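Local structure of C alpha-dehydrogenase (Sphingobium sp. SYK-6, 4YAG) at residues N227-T232 with S250-W255; Q39-E44 with K192-E197; T167-I172 with I181-L186. The protein binds NADH as a short-chain dehydrogenase/reductase and probably oxidises the C-alpha alcohol of lignin-derived beta-aryl ethers early in their cleavage pathway. All coordinates share one frame; numbering follows the deposited sequence.

Contact 1 (N227-T232 with S250-W255); sequences NWMEPT and STHGNW
Two loops of the Rossmann-type fold meet here beside the NADH pocket: Met229, just before helix 231-244, packs on Thr251 and His252, which follow strand 248-250. Met229 carries most of the contact. CG and SD run out extended, and the chain then bends at its last torsion (chi3 -76°). The bend sets CE 3.5 Å from Thr251 O and 4.0 Å from His252 CE1. SD itself lies 4.0 Å from Thr251 CB. Nearer the backbone, Met229 CB touches His252 CE1 at 3.9 Å and comes at the imidazole obliquely. The sulfur is also oblique to this ring, 5.0 Å from its centroid.

The imidazole is gripped at its edge on both nitrogens. His252 ND1 shares a hydrogen bond of 2.7 Å with Thr251 OG1, its neighbour in sequence. Water 1 lies in the ring plane, 2.8 Å from His252 NE2, and donates to Asn227 O. This water gives a polar link between the loops, whereas Met229 gives an apolar one. The hydroxyl of Thr251 has a further partner in Gly189 N, so the ring is tied through it to the loop after strand 181-187.

Met229 is also held by backbone hydrogen bonds to Pro190 and Lys192, and its side chain touches Ile191, an NADH-binding residue. Glu230 takes the N-cap position of helix 231-244. Val234 and Met237 of that helix pack on both Met229 and Thr251, while Leu186 of strand 181-187 meets Thr251. Ser250 OG is hydrogen-bonded to Ser269 OG of the second subunit.

Contact 2 (Q39-E44 with K192-E197); sequences QDHLDE and KSRIHE. With NAI (1,4-dihydronicotinamide adenine dinucleotide), chain C.
His41 and Arg194 stack in the NADH pocket of the Rossmann fold, joining helix 39-51 to the loop after strand 181-187. The guanidinium lies flat over one face of the imidazole, offset toward the rim, with centres 3.8 Å apart and planes 18° apart. This is the tight part. Both ring nitrogens are held at the edge, near its plane: His41 ND1 donates to O3B of the adenosine ribose at 2.8 Å, and His41 NE2 donates to Glu197 OE1 at 2.9 Å. Together they help set the ring's rotation, the ribose bond being the straighter. Ser15 OG holds Arg194 NE, and Arg38 is a second partner of Glu197 OE1. The loop backbone adds Arg194 N to the phosphate oxygen O2A at 2.8 Å, and Ser193 OG donates to O2N.

The outer side is looser. Glu44 is exposed at the rim, and water 2 bonds to Glu197 OE2 and weakly to Arg194 NH1. Arg194 bends along its chain (chi3 -78°) and grips Glu44 OE1 end-on with two nitrogens. NH1 meets the syn lone pair of OE1 at 2.7 Å. NH2, longer at 3.1 Å and more bent, meets OE1 nearly along its C-O axis.

Contact 3 (T167-I172 with I181-L186); sequences TLTETI and IGVTVL
Thr169 lays its CG2 methyl against the peptide joining Thr184 to Val185, 3.7 Å from Thr184 C and equally close to Val185 N. With chi1 at -53° this methyl stands opposite the backbone N and reaches the strand. The same torsion puts OG1 beside the N, where it is hydrogen-bonded to Val165 O one turn back in the helix. Asn141 ND2 is its second polar partner. This buried hydroxyl therefore has its polar needs met outside the contact, although it also lies 3.6 Å from Val185 CB.

Val183 fills the next part of the interface with its two branches. Its CG2 lies 3.5 Å from Thr169 O and 3.8 Å from Thr169 CG2. Its CG1 turns to Ile172 and meets CD1 at 3.9 Å. Ile172 starts out alongside the strand, but its CG1-CD1 end comes nearer and touches Val183 CG1. Across the contact the packing is van der Waals, partly between beta-branched side chains and partly against backbone atoms. The CA atoms of Thr169 and Val185 are 6.1 Å apart, and the segment axes approach to 8.0 Å. This closeness is consistent with the small Thr169 side chain at this point.

Helix 167-172 runs nearly antiparallel to strand 181-186, at 163°. That is expected of a beta-alpha-beta unit, here strand 137-142, helix 156-177 and strand 181-187. Strand 181-187 is bonded to strand 137-142 through Gly182 and Thr184. Tyr248 of strand 248-250 touches Val185, helix 105-133 lies against Leu168 and Ile172, and the second subunit packs on Thr167, Leu168, Thr171 and Ile172.

How the contacts relate
Contact 3 is core: wholly buried, apolar, and set between a helix and a strand of the central sheet. Contacts 1 and 2 are partly buried. Contact 2 holds NADH directly and relies on charge, stacking and hydrogen bonds. Contact 1 lies beside the cofactor pocket and mixes methionine packing with a water bridge. Strand 181-187 relates all three: it forms one half of contact 3, the loop after it carries one of the two cofactor-binding halves of contact 2, and contact 1 packs against its C-terminal end. Contact 1 touches contact 2, among other touches, through the salt bridge of Glu230 with Lys192. Contacts 2 and 3 do not touch.

Contact 1 (N227-T232 with S250-W255)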
loop_
_atom_site.group_PDB
_atom_site.type_symbol
_atom_site.label_atom_id
_atom_site.label_comp_id
_atom_site.label_asym_id
_atom_site.label_seq_id
_atom_site.Cartn_x
_atom_site.Cartn_y
_atom_site.Cartn_z
ATOM N N ASN A 227 30.351 -1.030 5.097
ATOM C CA ASN A 227 30.232 -0.334 3.815
ATOM C C ASN A 227 28.826 0.185 3.533
ATOM O O ASN A 227 28.545 0.684 2.443
ATOM C CB ASN A 227 30.676 -1.246 2.666
ATOM C CG ASN A 227 29.832 -2.499 2.557
ATOM O OD1 ASN A 227 29.135 -2.865 3.489
ATOM N ND2 ASN A 227 29.905 -3.172 1.415
ATOM N N TRP A 228 27.929 0.046 4.502
ATOM C CA TRP A 228 26.626 0.671 4.365
ATOM C C TRP A 228 26.818 2.165 4.553
ATOM O O TRP A 228 27.788 2.623 5.151
ATOM C CB TRP A 228 25.614 0.111 5.359
ATOM C CG TRP A 228 25.253 -1.312 5.099
ATOM C CD1 TRP A 228 25.597 -2.062 4.006
ATOM C CD2 TRP A 228 24.490 -2.174 5.951
ATOM N NE1 TRP A 228 25.093 -3.333 4.128
ATOM C CE2 TRP A 228 24.413 -3.429 5.315
ATOM C CE3 TRP A 228 23.882 -2.012 7.200
ATOM C CZ2 TRP A 228 23.743 -4.513 5.881
ATOM C CZ3 TRP A 228 23.215 -3.088 7.759
ATOM C CH2 TRP A 228 23.153 -4.324 7.101
ATOM N N MET A 229 25.873 2.930 4.031
ATOM C CA MET A 229 26.009 4.370 4.008
ATOM C C MET A 229 25.759 4.955 5.406
ATOM O O MET A 229 25.006 4.391 6.205
ATOM C CB MET A 229 25.036 4.934 2.969
ATOM C CG MET A 229 25.028 6.459 2.866
ATOM S SD MET A 229 23.959 7.009 1.528
ATOM C CE MET A 229 24.990 6.636 0.110
ATOM N N GLU A 230 26.389 6.082 5.694
ATOM C CA GLU A 230 26.178 6.764 6.960
ATOM C C GLU A 230 24.884 7.542 6.923
ATOM O O GLU A 230 24.584 8.192 5.926
ATOM C CB GLU A 230 27.310 7.747 7.205
ATOM C CG GLU A 230 28.631 7.101 7.536
ATOM C CD GLU A 230 28.607 6.415 8.888
ATOM O OE1 GLU A 230 27.719 6.734 9.718
ATOM O OE2 GLU A 230 29.469 5.546 9.113
ATOM N N PRO A 231 24.109 7.504 8.014
ATOM C CA PRO A 231 22.901 8.325 8.073
ATOM C C PRO A 231 23.125 9.812 7.776
ATOM O O PRO A 231 22.226 10.420 7.186
ATOM C CB PRO A 231 22.406 8.096 9.502
ATOM C CG PRO A 231 22.844 6.718 9.809
ATOM C CD PRO A 231 24.170 6.537 9.129
ATOM N N THR A 232 24.262 10.399 8.132
ATOM C CA THR A 232 24.428 11.838 7.874
ATOM C C THR A 232 24.536 12.128 6.367
ATOM O O THR A 232 24.157 13.212 5.917
ATOM C CB THR A 232 25.614 12.442 8.609
ATOM O OG1 THR A 232 26.776 11.646 8.384
ATOM C CG2 THR A 232 25.332 12.498 10.119
ATOM N N SER A 250 16.898 8.885 -4.099
ATOM C CA SER A 250 17.385 7.519 -3.911
ATOM C C SER A 250 18.831 7.597 -3.470
ATOM O O SER A 250 19.604 8.398 -3.974
ATOM C CB SER A 250 17.292 6.686 -5.197
ATOM O OG SER A 250 15.935 6.569 -5.634
ATOM N N THR A 251 19.208 6.750 -2.529
ATOM C CA THR A 251 20.557 6.836 -1.972
ATOM C C THR A 251 21.591 5.978 -2.698
ATOM O O THR A 251 22.802 6.214 -2.569
ATOM C CB THR A 251 20.573 6.420 -0.488
ATOM O OG1 THR A 251 20.244 5.035 -0.384
ATOM C CG2 THR A 251 19.602 7.231 0.333
ATOM N N HIS A 252 21.126 4.987 -3.458
ATOM C CA HIS A 252 21.997 4.012 -4.104
ATOM C C HIS A 252 21.527 3.733 -5.518
ATOM O O HIS A 252 20.322 3.761 -5.775
ATOM C CB HIS A 252 21.951 2.681 -3.348
ATOM C CG HIS A 252 22.698 2.693 -2.048
ATOM N ND1 HIS A 252 22.218 3.316 -0.928
ATOM C CD2 HIS A 252 23.874 2.108 -1.701
ATOM C CE1 HIS A 252 23.095 3.150 0.068
ATOM N NE2 HIS A 252 24.089 2.417 -0.379
ATOM N N GLY A 253 22.468 3.433 -6.404
ATOM C CA GLY A 253 22.152 3.091 -7.780
ATOM C C GLY A 253 22.212 1.618 -8.134
ATOM O O GLY A 253 22.020 1.251 -9.300
ATOM N N ASN A 254 22.451 0.764 -7.140
ATOM C CA ASN A 254 22.700 -0.653 -7.373
ATOM C C ASN A 254 21.517 -1.419 -7.967
ATOM O O ASN A 254 21.690 -2.527 -8.483
ATOM C CB ASN A 254 23.109 -1.315 -6.048
ATOM C CG ASN A 254 24.274 -0.608 -5.377
ATOM O OD1 ASN A 254 24.156 0.537 -4.930
ATOM N ND2 ASN A 254 25.411 -1.288 -5.301
ATOM N N TRP A 255 20.318 -0.839 -7.880
ATOM C CA TRP A 255 19.102 -1.506 -8.312
ATOM C C TRP A 255 18.539 -0.833 -9.563
ATOM O O TRP A 255 17.394 -1.042 -9.927
ATOM C CB TRP A 255 18.074 -1.563 -7.160
ATOM C CG TRP A 255 18.569 -2.520 -6.096
ATOM C CD1 TRP A 255 18.360 -3.869 -6.046
ATOM C CD2 TRP A 255 19.414 -2.201 -4.980
ATOM N NE1 TRP A 255 19.003 -4.405 -4.958
ATOM C CE2 TRP A 255 19.664 -3.404 -4.292
ATOM C CE3 TRP A 255 19.974 -1.014 -4.496
ATOM C CZ2 TRP A 255 20.451 -3.458 -3.140
ATOM C CZ3 TRP A 255 20.759 -1.066 -3.348
ATOM C CH2 TRP A 255 20.987 -2.282 -2.684
HETATM O O HOH W 1 26.136 1.350 1.163
#

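Contact 2 (Q39-E44 with K192-E197)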
loop_
_atom_site.group_PDB
_atom_site.type_symbol
_atom_site.label_atom_id
_atom_site.label_comp_id
_atom_site.label_asym_id
_atom_site.label_seq_id
_atom_site.Cartn_x
_atom_site.Cartn_y
_atom_site.Cartn_z
ATOM N N GLN A 39 12.247 4.760 24.282
ATOM C CA GLN A 39 12.715 5.748 25.244
ATOM C C GLN A 39 14.231 5.758 25.321
ATOM O O GLN A 39 14.829 6.831 25.467
ATOM C CB GLN A 39 12.139 5.497 26.635
ATOM C CG GLN A 39 12.451 6.644 27.616
ATOM C CD GLN A 39 11.862 7.968 27.171
ATOM O OE1 GLN A 39 10.644 8.122 27.067
ATOM N NE2 GLN A 39 12.730 8.949 26.917
ATOM N N ASP A 40 14.856 4.592 25.210
ATOM C CA ASP A 40 16.317 4.541 25.299
ATOM C C ASP A 40 16.989 5.241 24.108
ATOM O O ASP A 40 18.008 5.928 24.285
ATOM C CB ASP A 40 16.846 3.113 25.511
ATOM C CG ASP A 40 16.409 2.135 24.435
ATOM O OD1 ASP A 40 15.437 2.399 23.707
ATOM O OD2 ASP A 40 17.041 1.064 24.335
ATOM N N HIS A 41 16.407 5.098 22.918
ATOM C CA HIS A 41 16.889 5.837 21.759
ATOM C C HIS A 41 16.738 7.344 21.991
ATOM O O HIS A 41 17.658 8.111 21.703
ATOM C CB HIS A 41 16.156 5.425 20.467
ATOM C CG HIS A 41 16.484 4.046 20.006
ATOM N ND1 HIS A 41 15.977 3.521 18.818
ATOM C CD2 HIS A 41 17.258 3.067 20.515
ATOM C CE1 HIS A 41 16.432 2.323 18.635
ATOM N NE2 HIS A 41 17.212 1.991 19.665
ATOM N N LEU A 42 15.582 7.774 22.491
ATOM C CA LEU A 42 15.354 9.202 22.747
ATOM C C LEU A 42 16.371 9.731 23.751
ATOM O O LEU A 42 16.884 10.845 23.578
ATOM C CB LEU A 42 13.943 9.462 23.273
ATOM C CG LEU A 42 12.822 9.242 22.252
ATOM C CD1 LEU A 42 11.463 9.250 22.914
ATOM C CD2 LEU A 42 12.848 10.284 21.163
ATOM N N ASP A 43 16.650 8.965 24.799
ATOM C CA ASP A 43 17.601 9.414 25.817
ATOM C C ASP A 43 19.012 9.565 25.233
ATOM O O ASP A 43 19.741 10.522 25.551
ATOM C CB ASP A 43 17.627 8.451 27.001
ATOM C CG ASP A 43 16.335 8.460 27.808
ATOM O OD1 ASP A 43 15.524 9.405 27.668
ATOM O OD2 ASP A 43 16.149 7.508 28.597
ATOM N N GLU A 44 19.393 8.630 24.372
ATOM C CA GLU A 44 20.699 8.670 23.727
ATOM C C GLU A 44 20.807 9.870 22.801
ATOM O O GLU A 44 21.864 10.498 22.744
ATOM C CB GLU A 44 20.937 7.391 22.921
ATOM C CG GLU A 44 21.148 6.162 23.775
ATOM C CD GLU A 44 20.970 4.872 23.001
ATOM O OE1 GLU A 44 20.745 4.926 21.772
ATOM O OE2 GLU A 44 21.033 3.801 23.631
ATOM N N LYS A 192 23.526 2.311 7.470
ATOM C CA LYS A 192 23.818 1.912 8.849
ATOM C C LYS A 192 22.734 2.430 9.782
ATOM O O LYS A 192 22.450 3.618 9.816
ATOM C CB LYS A 192 25.163 2.465 9.313
ATOM C CG LYS A 192 26.355 1.932 8.571
ATOM C CD LYS A 192 27.649 2.483 9.170
ATOM C CE LYS A 192 28.869 2.036 8.386
ATOM N NZ LYS A 192 30.092 2.769 8.809
ATOM N N SER A 193 22.136 1.536 10.550
ATOM C CA SER A 193 21.045 1.907 11.436
ATOM C C SER A 193 20.820 0.820 12.470
ATOM O O SER A 193 21.600 -0.126 12.559
ATOM C CB SER A 193 19.762 2.151 10.654
ATOM O OG SER A 193 19.126 0.917 10.321
ATOM N N ARG A 194 19.738 0.947 13.230
ATOM C CA ARG A 194 19.398 -0.054 14.229
ATOM C C ARG A 194 18.084 -0.769 13.908
ATOM O O ARG A 194 17.415 -1.278 14.810
ATOM C CB ARG A 194 19.356 0.583 15.620
ATOM C CG ARG A 194 20.743 0.952 16.092
ATOM C CD ARG A 194 20.784 1.440 17.538
ATOM N NE ARG A 194 20.324 2.821 17.641
ATOM C CZ ARG A 194 20.374 3.531 18.769
ATOM N NH1 ARG A 194 20.821 2.960 19.877
ATOM N NH2 ARG A 194 19.953 4.787 18.796
ATOM N N ILE A 195 17.736 -0.834 12.621
ATOM C CA ILE A 195 16.479 -1.434 12.204
ATOM C C ILE A 195 16.450 -2.931 12.532
ATOM O O ILE A 195 15.382 -3.547 12.595
ATOM C CB ILE A 195 16.160 -1.144 10.725
ATOM C CG1 ILE A 195 14.698 -1.496 10.450
ATOM C CG2 ILE A 195 17.119 -1.882 9.791
ATOM C CD1 ILE A 195 14.052 -0.649 9.398
ATOM N N HIS A 196 17.617 -3.507 12.786
ATOM C CA HIS A 196 17.674 -4.897 13.209
ATOM C C HIS A 196 17.080 -5.103 14.604
ATOM O O HIS A 196 16.877 -6.242 15.030
ATOM C CB HIS A 196 19.107 -5.415 13.171
ATOM C CG HIS A 196 20.043 -4.660 14.050
ATOM N ND1 HIS A 196 20.583 -3.445 13.691
ATOM C CD2 HIS A 196 20.550 -4.954 15.271
ATOM C CE1 HIS A 196 21.373 -3.014 14.660
ATOM N NE2 HIS A 196 21.370 -3.910 15.630
ATOM N N GLU A 197 16.787 -4.012 15.306
ATOM C CA GLU A 197 16.121 -4.104 16.605
ATOM C C GLU A 197 14.597 -4.045 16.439
ATOM O O GLU A 197 13.884 -3.826 17.406
ATOM C CB GLU A 197 16.573 -2.968 17.548
ATOM C CG GLU A 197 18.062 -2.888 17.790
ATOM C CD GLU A 197 18.475 -1.728 18.704
ATOM O OE1 GLU A 197 17.660 -0.811 18.943
ATOM O OE2 GLU A 197 19.630 -1.730 19.161
HETATM P PA NAI C . 16.254 2.552 12.981
HETATM O O1A NAI C . 15.579 1.425 13.713
HETATM O O2A NAI C . 17.706 2.821 13.324
HETATM O O5B NAI C . 15.441 3.885 13.166
HETATM C C5B NAI C . 14.044 3.845 13.196
HETATM C C4B NAI C . 13.575 4.455 14.457
HETATM O O4B NAI C . 12.117 4.483 14.319
HETATM C C3B NAI C . 13.910 3.747 15.694
HETATM O O3B NAI C . 14.524 4.612 16.671
HETATM C C2B NAI C . 12.654 3.185 16.149
HETATM O O2B NAI C . 12.565 3.034 17.573
HETATM C C1B NAI C . 11.624 4.065 15.597
HETATM N N9A NAI C . 10.333 3.443 15.467
HETATM C C8A NAI C . 10.035 2.168 15.031
HETATM N N7A NAI C . 8.715 1.949 15.107
HETATM C C5A NAI C . 8.108 3.082 15.584
HETATM C C6A NAI C . 6.801 3.472 15.879
HETATM N N6A NAI C . 5.754 2.548 15.750
HETATM N N1A NAI C . 6.552 4.720 16.350
HETATM C C2A NAI C . 7.569 5.594 16.536
HETATM N N3A NAI C . 8.844 5.271 16.272
HETATM C C4A NAI C . 9.140 4.036 15.808
HETATM O O3 NAI C . 16.142 2.126 11.458
HETATM P PN NAI C . 16.272 2.989 10.102
HETATM O O1N NAI C . 16.935 4.341 10.324
HETATM O O2N NAI C . 17.017 2.087 9.149
HETATM O O5D NAI C . 14.743 3.183 9.646
HETATM C C5D NAI C . 14.246 4.435 9.166
HETATM C C4D NAI C . 13.437 4.216 7.939
HETATM O O4D NAI C . 14.357 3.871 6.838
HETATM C C3D NAI C . 12.469 3.120 8.031
HETATM O O3D NAI C . 11.206 3.562 7.492
HETATM C C2D NAI C . 13.022 2.037 7.223
HETATM O O2D NAI C . 11.986 1.196 6.703
HETATM C C1D NAI C . 13.726 2.723 6.155
HETATM N N1N NAI C . 14.751 2.066 5.433
HETATM C C2N NAI C . 15.961 1.711 5.979
HETATM C C3N NAI C . 16.919 1.099 5.187
HETATM C C7N NAI C . 18.240 0.707 5.753
HETATM O O7N NAI C . 19.063 0.026 5.103
HETATM N N7N NAI C . 18.583 1.227 7.075
HETATM C C4N NAI C . 16.693 0.840 3.845
HETATM C C5N NAI C . 15.493 1.253 3.298
HETATM C C6N NAI C . 14.546 1.865 4.078
HETATM O O HOH W 2 20.108 0.400 20.756
#

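Contact 3 (T167-I172 with I181-L186)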
loop_
_atom_site.group_PDB
_atom_site.type_symbol
_atom_site.label_atom_id
_atom_site.label_comp_id
_atom_site.label_asym_id
_atom_site.label_seq_id
_atom_site.Cartn_x
_atom_site.Cartn_y
_atom_site.Cartn_z
ATOM N N THR A 167 3.801 5.896 -3.825
ATOM C CA THR A 167 2.622 6.390 -4.539
ATOM C C THR A 167 1.889 7.452 -3.718
ATOM O O THR A 167 1.438 8.453 -4.254
ATOM C CB THR A 167 1.706 5.222 -4.881
ATOM O OG1 THR A 167 2.433 4.325 -5.732
ATOM C CG2 THR A 167 0.431 5.683 -5.592
ATOM N N LEU A 168 1.754 7.213 -2.417
ATOM C CA LEU A 168 1.148 8.196 -1.517
ATOM C C LEU A 168 1.805 9.552 -1.710
ATOM O O LEU A 168 1.140 10.585 -1.840
ATOM C CB LEU A 168 1.305 7.708 -0.078
ATOM C CG LEU A 168 0.970 8.708 1.037
ATOM C CD1 LEU A 168 -0.528 9.012 1.014
ATOM C CD2 LEU A 168 1.410 8.195 2.383
ATOM N N THR A 169 3.129 9.554 -1.710
ATOM C CA THR A 169 3.874 10.803 -1.764
ATOM C C THR A 169 3.645 11.495 -3.103
ATOM O O THR A 169 3.427 12.706 -3.179
ATOM C CB THR A 169 5.368 10.578 -1.532
ATOM O OG1 THR A 169 5.567 9.836 -0.327
ATOM C CG2 THR A 169 6.085 11.908 -1.429
ATOM N N GLU A 170 3.671 10.730 -4.189
ATOM C CA GLU A 170 3.423 11.290 -5.500
ATOM C C GLU A 170 2.030 11.930 -5.583
ATOM O O GLU A 170 1.839 13.033 -6.120
ATOM C CB GLU A 170 3.488 10.178 -6.558
ATOM C CG GLU A 170 4.842 9.565 -6.750
ATOM C CD GLU A 170 4.803 8.312 -7.636
ATOM O OE1 GLU A 170 3.701 7.764 -7.868
ATOM O OE2 GLU A 170 5.888 7.888 -8.102
ATOM N N THR A 171 1.042 11.236 -5.046
ATOM C CA THR A 171 -0.326 11.692 -5.210
ATOM C C THR A 171 -0.645 12.916 -4.382
ATOM O O THR A 171 -1.441 13.754 -4.820
ATOM C CB THR A 171 -1.339 10.566 -4.904
ATOM O OG1 THR A 171 -1.298 10.217 -3.503
ATOM C CG2 THR A 171 -1.046 9.366 -5.782
ATOM N N ILE A 172 -0.049 13.053 -3.200
ATOM C CA ILE A 172 -0.368 14.212 -2.367
ATOM C C ILE A 172 0.301 15.497 -2.852
ATOM O O ILE A 172 -0.054 16.573 -2.382
ATOM C CB ILE A 172 -0.015 14.012 -0.867
ATOM C CG1 ILE A 172 1.494 13.902 -0.670
ATOM C CG2 ILE A 172 -0.761 12.799 -0.295
ATOM C CD1 ILE A 172 1.912 13.784 0.787
ATOM N N ILE A 181 3.522 23.629 0.362
ATOM C CA ILE A 181 4.166 22.530 1.058
ATOM C C ILE A 181 4.692 21.569 0.004
ATOM O O ILE A 181 3.924 20.975 -0.769
ATOM C CB ILE A 181 3.180 21.813 1.987
ATOM C CG1 ILE A 181 2.662 22.768 3.075
ATOM C CG2 ILE A 181 3.836 20.574 2.626
ATOM C CD1 ILE A 181 1.441 22.237 3.809
ATOM N N GLY A 182 6.006 21.401 -0.039
ATOM C CA GLY A 182 6.613 20.424 -0.926
ATOM C C GLY A 182 6.670 19.039 -0.337
ATOM O O GLY A 182 6.527 18.875 0.879
ATOM N N VAL A 183 6.847 18.033 -1.184
ATOM C CA VAL A 183 6.964 16.656 -0.714
ATOM C C VAL A 183 8.113 15.914 -1.376
ATOM O O VAL A 183 8.489 16.197 -2.509
ATOM C CB VAL A 183 5.656 15.839 -0.900
ATOM C CG1 VAL A 183 4.471 16.571 -0.268
ATOM C CG2 VAL A 183 5.364 15.562 -2.367
ATOM N N THR A 184 8.672 14.967 -0.624
ATOM C CA THR A 184 9.778 14.131 -1.074
ATOM C C THR A 184 9.548 12.722 -0.568
ATOM O O THR A 184 9.180 12.532 0.582
ATOM C CB THR A 184 11.111 14.609 -0.480
ATOM O OG1 THR A 184 11.385 15.949 -0.908
ATOM C CG2 THR A 184 12.263 13.702 -0.883
ATOM N N VAL A 185 9.774 11.731 -1.417
ATOM C CA VAL A 185 9.880 10.360 -0.942
ATOM C C VAL A 185 11.338 9.931 -1.047
ATOM O O VAL A 185 11.974 10.045 -2.111
ATOM C CB VAL A 185 8.926 9.374 -1.657
ATOM C CG1 VAL A 185 9.142 9.356 -3.158
ATOM C CG2 VAL A 185 9.085 7.982 -1.065
ATOM N N LEU A 186 11.863 9.506 0.101
ATOM C CA LEU A 186 13.212 8.982 0.221
ATOM C C LEU A 186 13.191 7.476 0.071
ATOM O O LEU A 186 12.417 6.791 0.743
ATOM C CB LEU A 186 13.748 9.385 1.597
ATOM C CG LEU A 186 15.063 8.759 2.042
ATOM C CD1 LEU A 186 16.216 9.095 1.128
ATOM C CD2 LEU A 186 15.356 9.189 3.482
#